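Local coordinates for adapter protein mecA 1 (Bacillus subtilis, PDB 3JTP), which recognises unfolded, aggregated and regulatory proteins and targets them to the ClpC protease, its C-terminal domain, the part described here, interacting with ClpC, at residues G14-E17 against D18-L22; I71-H74 against R75-Y79. The protein carries 3 engineered substitutions. All blocks are in the same frame, centred on the assembly; numbering follows the deposited sequence.

Contact 1: residues G14-E17 against D18-L22; sequences GDFE and DVISL
F16 and I20 meet one turn apart in the opening of helix 16-24 of the MecA C-terminal domain, where the chain leaving strand 8-13 winds into its first helix. The aromatic side chain swings anti to the backbone N (chi1 -162°), beside its own carbonyl carbon, which leans the ring along the helix toward I20. The isoleucine's ethyl branch crosses it at about a right angle: CG1 stands over one face, 4.3 Å from the centroid of the F16 ring, a CH-pi contact, while I20 CD1 touches F16 CE2 (3.8 Å) and lies just as near CD2. V19 CB approaches F16 CD1 obliquely. Beyond these neighbours the ring meets F96 edge-to-face, and I92 touches both F16 and I20, so the pair faces helix 88-96.

Backbone bonds hold the turn beneath. I20 N donates to F16 O at 3.1 Å and S21 N to E17 O at 2.9 Å, both nearly straight at hydrogen; S21 OG adds a weak bond to the same E17 oxygen. Before them D18 N donates to D15 O from above the carbonyl plane, a more bent bond.

Two acidic groups lie close together on this turn. D15 OD1 is 3.1 Å from D18 OD2, the two carboxylate planes being 76° apart; such closeness could raise the proton affinity of one of them. With chi1 at 69°, D15 has its CG between N and the carbonyl carbon, which brings OD1 up against the D18 carboxylate, the two side chains crossing at a slant. A water, which may ease this crowding of charge, joins the start of the turn to D18: it accepts from G14 N at 2.9 Å and donates to D18 OD2 at 2.7 Å.

Contact 2: residues I71-H74 against R75-Y79; sequences ISIH and RLEEY
The backbone bends from the extended I71-S72 pair into helix 73-79, with L76 N donating to S72 O (3.0 Å, 172° at hydrogen) and E77 N to I73 O along a more bent path. S72 is the N-cap. Its hydroxyl, anti to the backbone N (chi1 155°), folds over the helix start: S72 OG accepts from H74 N at 2.8 Å and, weakly, from R75 N at 3.5 Å, serving two amides of the first turn.

Ahead of the cap, I71 uses its CG2 methyl as a bridge. This methyl sits 3.8 Å from R75 CG and touches L76 CG as well; the I71 and L76 side chains cross at about a right angle. Y42 of strand 40-46 packs against both I71 and L76, joining the first turn of the helix to the sheet. The R75 chain is bent at chi2 and chi3, carrying its guanidinium away from the cap.

On another side of the helix, H74 and E77 lie side by side and point the same way, imidazole and carboxylate planes 37° apart. E77 is extended beyond CG, and its OE2 comes within 3.5 Å of H74 CD2. H74 NE2 stays 4.3 Å from E77 OE2, too far for a direct bond.

How the contacts relate
Contacts 1 and 2 each sit at the N-terminal start of a helix within one small domain built on an antiparallel sheet, yet they do not touch: their centres are 20 Å apart and their nearest atoms about 12 Å. Both turn apolar side chains toward strand 31-37, contact 1 through F16 and V19 on L34, contact 2 through I73 on Y35 and L76 on F37. They come in series along the chain, contact 1 following strand 8-13 and contact 2 preceding strand 81-84. Both are surface contacts, the centre of contact 1 lying 9 Å and that of contact 2 14 Å from the centre of the chain.

Contact 1: residues G14-E17 against D18-L22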
loop_
_atom_site.group_PDB
_atom_site.type_symbol
_atom_site.label_atom_id
_atom_site.label_comp_id
_atom_site.label_asym_id
_atom_site.label_seq_id
_atom_site.Cartn_x
_atom_site.Cartn_y
_atom_site.Cartn_z
ATOM N N GLY A 14 -1.136 7.251 -7.751
ATOM C CA GLY A 14 -1.735 8.405 -8.397
ATOM C C GLY A 14 -3.253 8.447 -8.288
ATOM O O GLY A 14 -3.844 9.516 -8.324
ATOM N N ASP A 15 -3.898 7.291 -8.163
ATOM C CA ASP A 15 -5.336 7.303 -7.934
ATOM C C ASP A 15 -5.870 6.016 -7.311
ATOM O O ASP A 15 -5.214 4.984 -7.315
ATOM C CB ASP A 15 -6.098 7.643 -9.218
ATOM C CG ASP A 15 -6.004 6.541 -10.255
ATOM O OD1 ASP A 15 -5.130 5.662 -10.094
ATOM O OD2 ASP A 15 -6.796 6.553 -11.229
ATOM N N PHE A 16 -7.072 6.099 -6.769
ATOM C CA PHE A 16 -7.655 4.975 -6.066
ATOM C C PHE A 16 -7.801 3.702 -6.916
ATOM O O PHE A 16 -7.674 2.604 -6.386
ATOM C CB PHE A 16 -8.998 5.366 -5.448
ATOM C CG PHE A 16 -9.437 4.443 -4.378
ATOM C CD1 PHE A 16 -8.592 4.159 -3.325
ATOM C CD2 PHE A 16 -10.674 3.838 -4.433
ATOM C CE1 PHE A 16 -8.968 3.283 -2.330
ATOM C CE2 PHE A 16 -11.067 2.967 -3.451
ATOM C CZ PHE A 16 -10.214 2.691 -2.388
ATOM N N GLU A 17 -8.061 3.831 -8.216
ATOM C CA GLU A 17 -8.263 2.631 -9.031
ATOM C C GLU A 17 -7.019 1.763 -9.000
ATOM O O GLU A 17 -7.114 0.541 -9.001
ATOM C CB GLU A 17 -8.656 2.943 -10.486
ATOM C CG GLU A 17 -9.595 4.133 -10.652
ATOM C CD GLU A 17 -10.929 3.946 -9.945
ATOM O OE1 GLU A 17 -11.606 4.973 -9.667
ATOM O OE2 GLU A 17 -11.296 2.771 -9.685
ATOM N N ASP A 18 -5.848 2.385 -8.957
ATOM C CA ASP A 18 -4.615 1.617 -8.957
ATOM C C ASP A 18 -4.432 0.879 -7.638
ATOM O O ASP A 18 -3.856 -0.196 -7.622
ATOM C CB ASP A 18 -3.407 2.504 -9.250
ATOM C CG ASP A 18 -3.377 2.990 -10.702
ATOM O OD1 ASP A 18 -4.103 2.401 -11.530
ATOM O OD2 ASP A 18 -2.643 3.960 -11.008
ATOM N N VAL A 19 -4.914 1.455 -6.540
ATOM C CA VAL A 19 -4.935 0.729 -5.263
ATOM C C VAL A 19 -5.830 -0.516 -5.360
ATOM O O VAL A 19 -5.399 -1.613 -5.033
ATOM C CB VAL A 19 -5.391 1.614 -4.090
ATOM C CG1 VAL A 19 -5.332 0.816 -2.760
ATOM C CG2 VAL A 19 -4.524 2.910 -4.016
ATOM N N ILE A 20 -7.062 -0.344 -5.841
ATOM C CA ILE A 20 -7.990 -1.459 -6.042
ATOM C C ILE A 20 -7.360 -2.548 -6.933
ATOM O O ILE A 20 -7.368 -3.721 -6.564
ATOM C CB ILE A 20 -9.318 -0.995 -6.659
ATOM C CG1 ILE A 20 -10.029 -0.002 -5.742
ATOM C CG2 ILE A 20 -10.257 -2.187 -6.942
ATOM C CD1 ILE A 20 -11.243 0.651 -6.422
ATOM N N SER A 21 -6.818 -2.152 -8.090
ATOM C CA SER A 21 -6.081 -3.071 -8.971
ATOM C C SER A 21 -5.037 -3.871 -8.223
ATOM O O SER A 21 -4.984 -5.086 -8.365
ATOM C CB SER A 21 -5.391 -2.335 -10.121
ATOM O OG SER A 21 -6.336 -1.841 -11.040
ATOM N N LEU A 22 -4.195 -3.197 -7.435
ATOM C CA LEU A 22 -3.174 -3.900 -6.671
ATOM C C LEU A 22 -3.811 -4.914 -5.741
ATOM O O LEU A 22 -3.337 -6.041 -5.618
ATOM C CB LEU A 22 -2.329 -2.936 -5.856
ATOM C CG LEU A 22 -0.853 -3.294 -5.669
ATOM C CD1 LEU A 22 -0.331 -2.665 -4.377
ATOM C CD2 LEU A 22 -0.596 -4.777 -5.671
HETATM O O HOH W 1 -0.678 4.897 -9.422
#

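Contact 2: residues I71-H74 against R75-Y79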
loop_
_atom_site.group_PDB
_atom_site.type_symbol
_atom_site.label_atom_id
_atom_site.label_comp_id
_atom_site.label_asym_id
_atom_site.label_seq_id
_atom_site.Cartn_x
_atom_site.Cartn_y
_atom_site.Cartn_z
ATOM N N ILE A 71 7.829 10.377 1.345
ATOM C CA ILE A 71 6.869 10.934 2.297
ATOM C C ILE A 71 6.809 10.068 3.565
ATOM O O ILE A 71 6.438 8.891 3.520
ATOM C CB ILE A 71 5.462 11.051 1.699
ATOM C CG1 ILE A 71 5.474 11.928 0.437
ATOM C CG2 ILE A 71 4.501 11.595 2.738
ATOM C CD1 ILE A 71 5.754 13.400 0.666
ATOM N N SER A 72 7.163 10.666 4.694
ATOM C CA SER A 72 7.236 9.944 5.955
ATOM C C SER A 72 5.892 9.506 6.529
ATOM O O SER A 72 4.877 10.208 6.449
ATOM C CB SER A 72 7.982 10.761 7.016
ATOM O OG SER A 72 7.560 10.352 8.310
ATOM N N ILE A 73 5.925 8.340 7.151
ATOM C CA ILE A 73 4.768 7.804 7.837
ATOM C C ILE A 73 4.284 8.733 8.957
ATOM O O ILE A 73 3.106 8.693 9.316
ATOM C CB ILE A 73 5.039 6.352 8.323
ATOM C CG1 ILE A 73 3.912 5.851 9.223
ATOM C CG2 ILE A 73 6.408 6.234 8.938
ATOM C CD1 ILE A 73 2.677 5.445 8.421
ATOM N N HIS A 74 5.175 9.589 9.474
ATOM C CA HIS A 74 4.796 10.580 10.500
ATOM C C HIS A 74 4.114 11.801 9.883
ATOM O O HIS A 74 3.101 12.289 10.388
ATOM C CB HIS A 74 5.999 11.009 11.353
ATOM C CG HIS A 74 6.610 9.884 12.128
ATOM N ND1 HIS A 74 7.897 9.449 11.918
ATOM C CD2 HIS A 74 6.094 9.090 13.097
ATOM C CE1 HIS A 74 8.155 8.434 12.726
ATOM N NE2 HIS A 74 7.076 8.197 13.453
ATOM N N ARG A 75 4.690 12.292 8.797
ATOM C CA ARG A 75 4.010 13.229 7.918
ATOM C C ARG A 75 2.552 12.799 7.704
ATOM O O ARG A 75 1.616 13.530 8.050
ATOM C CB ARG A 75 4.728 13.240 6.575
ATOM C CG ARG A 75 4.068 14.094 5.520
ATOM C CD ARG A 75 4.200 15.551 5.853
ATOM N NE ARG A 75 5.595 15.949 6.002
ATOM C CZ ARG A 75 5.983 17.108 6.525
ATOM N NH1 ARG A 75 7.276 17.388 6.623
ATOM N NH2 ARG A 75 5.078 17.986 6.951
ATOM N N LEU A 76 2.370 11.609 7.126
ATOM C CA LEU A 76 1.040 11.073 6.852
ATOM C C LEU A 76 0.185 10.967 8.110
ATOM O O LEU A 76 -1.003 11.285 8.081
ATOM C CB LEU A 76 1.145 9.687 6.199
ATOM C CG LEU A 76 1.670 9.594 4.766
ATOM C CD1 LEU A 76 2.104 8.180 4.445
ATOM C CD2 LEU A 76 0.594 10.046 3.810
ATOM N N GLU A 77 0.779 10.509 9.211
ATOM C CA GLU A 77 0.017 10.274 10.443
ATOM C C GLU A 77 -0.641 11.534 10.999
ATOM O O GLU A 77 -1.672 11.473 11.667
ATOM C CB GLU A 77 0.898 9.647 11.529
ATOM C CG GLU A 77 0.732 8.150 11.714
ATOM C CD GLU A 77 1.646 7.595 12.794
ATOM O OE1 GLU A 77 1.189 6.737 13.586
ATOM O OE2 GLU A 77 2.819 8.024 12.862
ATOM N N GLU A 78 -0.045 12.683 10.744
ATOM C CA GLU A 78 -0.550 13.892 11.379
ATOM C C GLU A 78 -1.282 14.797 10.394
ATOM O O GLU A 78 -2.159 15.575 10.784
ATOM C CB GLU A 78 0.588 14.630 12.080
ATOM C CG GLU A 78 1.436 13.711 12.964
ATOM C CD GLU A 78 0.637 13.068 14.100
ATOM O OE1 GLU A 78 -0.450 13.594 14.443
ATOM O OE2 GLU A 78 1.099 12.038 14.648
ATOM N N TYR A 79 -0.936 14.672 9.115
ATOM C CA TYR A 79 -1.534 15.498 8.072
ATOM C C TYR A 79 -2.252 14.690 6.969
ATOM O O TYR A 79 -2.658 15.239 5.936
ATOM C CB TYR A 79 -0.457 16.384 7.470
ATOM C CG TYR A 79 0.223 17.282 8.485
ATOM C CD1 TYR A 79 -0.428 18.401 8.995
ATOM C CD2 TYR A 79 1.521 17.024 8.918
ATOM C CE1 TYR A 79 0.195 19.242 9.919
ATOM C CE2 TYR A 79 2.153 17.856 9.848
ATOM C CZ TYR A 79 1.485 18.964 10.342
ATOM O OH TYR A 79 2.098 19.799 11.254
#